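Local coordinates for BLUF domain-containing protein (Acinetobacter baumannii, PDB 6W6Z) that probably acts as a blue-light photoreceptor of the BLUF family, with a flavin cofactor as its light-absorbing group, at residues Thr101-Glu104 / Thr105-Asn109. Numbering follows the deposited sequence.
Sequences TNIE and TFFLN
With chi1 at -62°, Thr105 holds OG1 beside its own backbone N, from where the hydroxyl reaches back to the carbonyl of Thr101. In Ile103, CG2 stands anti to the backbone N, which brings this methyl branch next to the ring of Phe107 one turn later. Thr101 O accepts twice: from Thr105 N at 2.9 Å and from Thr105 OG1, also at 2.9 Å. The two donors come from opposite faces of the carbonyl plane, the hydroxyl tilted 33° from it. This is a common way for a helical threonine to satisfy its hydroxyl on the preceding turn. The same i to i+4 pattern continues with Phe106 N to Asn102 O, Phe107 N to Ile103 O and Leu108 N to Glu104 O.

Ile103 and Phe107 lie side by side and point the same way. The methyl CG2 of Ile103 lies beside the CD2-CE2 edge of the Phe107 ring, 3.8 Å from CE2. Ile103 O lies in the ring plane at the same edge, 3.2 Å from Phe107 CD2. Glu104 reaches back to a salt bridge with Arg99.

The contact is a stretch of helix 101-109, which follows strand 95-98 at the edge of the sheet. Ile103 and Phe106 pack on helix 125-134 through Phe128 and Phe127, while ND2 of Asn102 donates a hydrogen bond to OE2 of Glu131 in that helix.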
ATOM      1  N   THR A 101      -4.930  -9.611 -13.795  1.00 23.95           N
ATOM      2  CA  THR A 101      -4.941  -9.335 -15.255  1.00 23.09           C
ATOM      3  C   THR A 101      -5.394  -7.896 -15.527  1.00 22.38           C
ATOM      4  O   THR A 101      -4.873  -7.320 -16.458  1.00 22.09           O
ATOM      5  CB  THR A 101      -5.694 -10.427 -16.032  1.00 23.09           C
ATOM      6  OG1 THR A 101      -7.046 -10.474 -15.598  1.00 24.41           O
ATOM      7  CG2 THR A 101      -5.065 -11.786 -15.893  1.00 24.56           C
ATOM      8  N   ASN A 102      -6.372  -7.332 -14.802  1.00 21.08           N
ATOM      9  CA  ASN A 102      -6.803  -5.942 -15.052  1.00 23.31           C
ATOM     10  C   ASN A 102      -5.596  -4.997 -14.886  1.00 21.44           C
ATOM     11  O   ASN A 102      -5.456  -4.060 -15.667  1.00 20.45           O
ATOM     12  CB  ASN A 102      -7.874  -5.484 -14.065  1.00 24.76           C
ATOM     13  CG  ASN A 102      -9.285  -5.745 -14.503  1.00 27.80           C
ATOM     14  OD1 ASN A 102      -9.522  -6.538 -15.415  1.00 29.33           O
ATOM     15  ND2 ASN A 102     -10.216  -5.082 -13.824  1.00 29.48           N
ATOM     16  N   ILE A 103      -4.749  -5.214 -13.878  1.00 20.07           N
ATOM     17  CA  ILE A 103      -3.641  -4.271 -13.562  1.00 19.61           C
ATOM     18  C   ILE A 103      -2.550  -4.485 -14.604  1.00 17.85           C
ATOM     19  O   ILE A 103      -1.984  -3.515 -15.054  1.00 18.06           O
ATOM     20  CB  ILE A 103      -3.146  -4.490 -12.124  1.00 20.42           C
ATOM     21  CG1 ILE A 103      -4.195  -3.988 -11.125  1.00 22.02           C
ATOM     22  CG2 ILE A 103      -1.785  -3.871 -11.912  1.00 22.05           C
ATOM     23  CD1 ILE A 103      -4.023  -4.529  -9.723  1.00 24.65           C
ATOM     24  N   GLU A 104      -2.333  -5.725 -14.996  1.00 17.71           N
ATOM     25  CA  GLU A 104      -1.332  -6.050 -16.032  1.00 19.09           C
ATOM     26  C   GLU A 104      -1.785  -5.349 -17.322  1.00 18.98           C
ATOM     27  O   GLU A 104      -0.940  -4.678 -17.969  1.00 18.83           O
ATOM     28  CB  GLU A 104      -1.211  -7.546 -16.189  1.00 21.18           C
ATOM     29  CG  GLU A 104      -0.390  -8.180 -15.090  1.00 21.42           C
ATOM     30  CD  GLU A 104      -0.601  -9.671 -14.920  1.00 24.34           C
ATOM     31  OE1 GLU A 104      -1.288 -10.317 -15.807  1.00 22.95           O
ATOM     32  OE2 GLU A 104      -0.021 -10.188 -13.960  1.00 20.78           O
ATOM     33  N   THR A 105      -3.072  -5.441 -17.658  1.00 21.84           N
ATOM     34  CA  THR A 105      -3.637  -4.812 -18.889  1.00 18.30           C
ATOM     35  C   THR A 105      -3.456  -3.285 -18.846  1.00 19.79           C
ATOM     36  O   THR A 105      -3.030  -2.698 -19.837  1.00 19.81           O
ATOM     37  CB  THR A 105      -5.077  -5.253 -19.131  1.00 20.52           C
ATOM     38  OG1 THR A 105      -4.998  -6.662 -19.318  1.00 21.20           O
ATOM     39  CG2 THR A 105      -5.684  -4.563 -20.333  1.00 19.26           C
ATOM     40  N   PHE A 106      -3.662  -2.664 -17.688  1.00 20.71           N
ATOM     41  CA  PHE A 106      -3.491  -1.209 -17.510  1.00 20.31           C
ATOM     42  C   PHE A 106      -2.062  -0.778 -17.849  1.00 20.46           C
ATOM     43  O   PHE A 106      -1.828   0.212 -18.624  1.00 19.29           O
ATOM     44  CB  PHE A 106      -3.909  -0.862 -16.090  1.00 21.98           C
ATOM     45  CG  PHE A 106      -3.618   0.560 -15.723  1.00 25.09           C
ATOM     46  CD1 PHE A 106      -4.301   1.584 -16.361  1.00 25.17           C
ATOM     47  CD2 PHE A 106      -2.637   0.865 -14.804  1.00 26.85           C
ATOM     48  CE1 PHE A 106      -4.049   2.900 -16.018  1.00 28.38           C
ATOM     49  CE2 PHE A 106      -2.375   2.187 -14.480  1.00 29.09           C
ATOM     50  CZ  PHE A 106      -3.104   3.190 -15.068  1.00 28.64           C
ATOM     51  N   PHE A 107      -1.094  -1.504 -17.295  1.00 21.00           N
ATOM     52  CA  PHE A 107       0.344  -1.196 -17.438  1.00 20.37           C
ATOM     53  C   PHE A 107       0.734  -1.371 -18.913  1.00 19.94           C
ATOM     54  O   PHE A 107       1.385  -0.475 -19.503  1.00 21.19           O
ATOM     55  CB  PHE A 107       1.156  -2.073 -16.479  1.00 19.76           C
ATOM     56  CG  PHE A 107       1.374  -1.486 -15.108  1.00 22.46           C
ATOM     57  CD1 PHE A 107       2.481  -0.698 -14.850  1.00 24.95           C
ATOM     58  CD2 PHE A 107       0.510  -1.745 -14.051  1.00 25.46           C
ATOM     59  CE1 PHE A 107       2.713  -0.154 -13.593  1.00 23.28           C
ATOM     60  CE2 PHE A 107       0.748  -1.202 -12.790  1.00 26.44           C
ATOM     61  CZ  PHE A 107       1.847  -0.411 -12.561  1.00 25.00           C
ATOM     62  N   LEU A 108       0.366  -2.507 -19.494  1.00 17.62           N
ATOM     63  CA  LEU A 108       0.761  -2.859 -20.876  1.00 18.10           C
ATOM     64  C   LEU A 108       0.122  -1.881 -21.869  1.00 18.54           C
ATOM     65  O   LEU A 108       0.806  -1.528 -22.869  1.00 17.97           O
ATOM     66  CB  LEU A 108       0.355  -4.300 -21.189  1.00 18.02           C
ATOM     67  CG  LEU A 108       1.166  -5.379 -20.488  1.00 18.56           C
ATOM     68  CD1 LEU A 108       0.432  -6.717 -20.589  1.00 17.72           C
ATOM     69  CD2 LEU A 108       2.569  -5.501 -21.054  1.00 20.24           C
ATOM     70  N   ASN A 109      -1.120  -1.451 -21.612  1.00 17.62           N
ATOM     71  CA  ASN A 109      -1.847  -0.589 -22.572  1.00 19.48           C
ATOM     72  C   ASN A 109      -1.219   0.785 -22.598  1.00 20.68           C
ATOM     73  O   ASN A 109      -1.368   1.429 -23.645  1.00 22.04           O
ATOM     74  CB  ASN A 109      -3.324  -0.417 -22.230  1.00 21.18           C
ATOM     75  CG  ASN A 109      -4.145  -1.557 -22.772  1.00 22.16           C
ATOM     76  OD1 ASN A 109      -3.678  -2.301 -23.624  1.00 27.06           O
ATOM     77  ND2 ASN A 109      -5.344  -1.731 -22.248  1.00 21.35           N
TER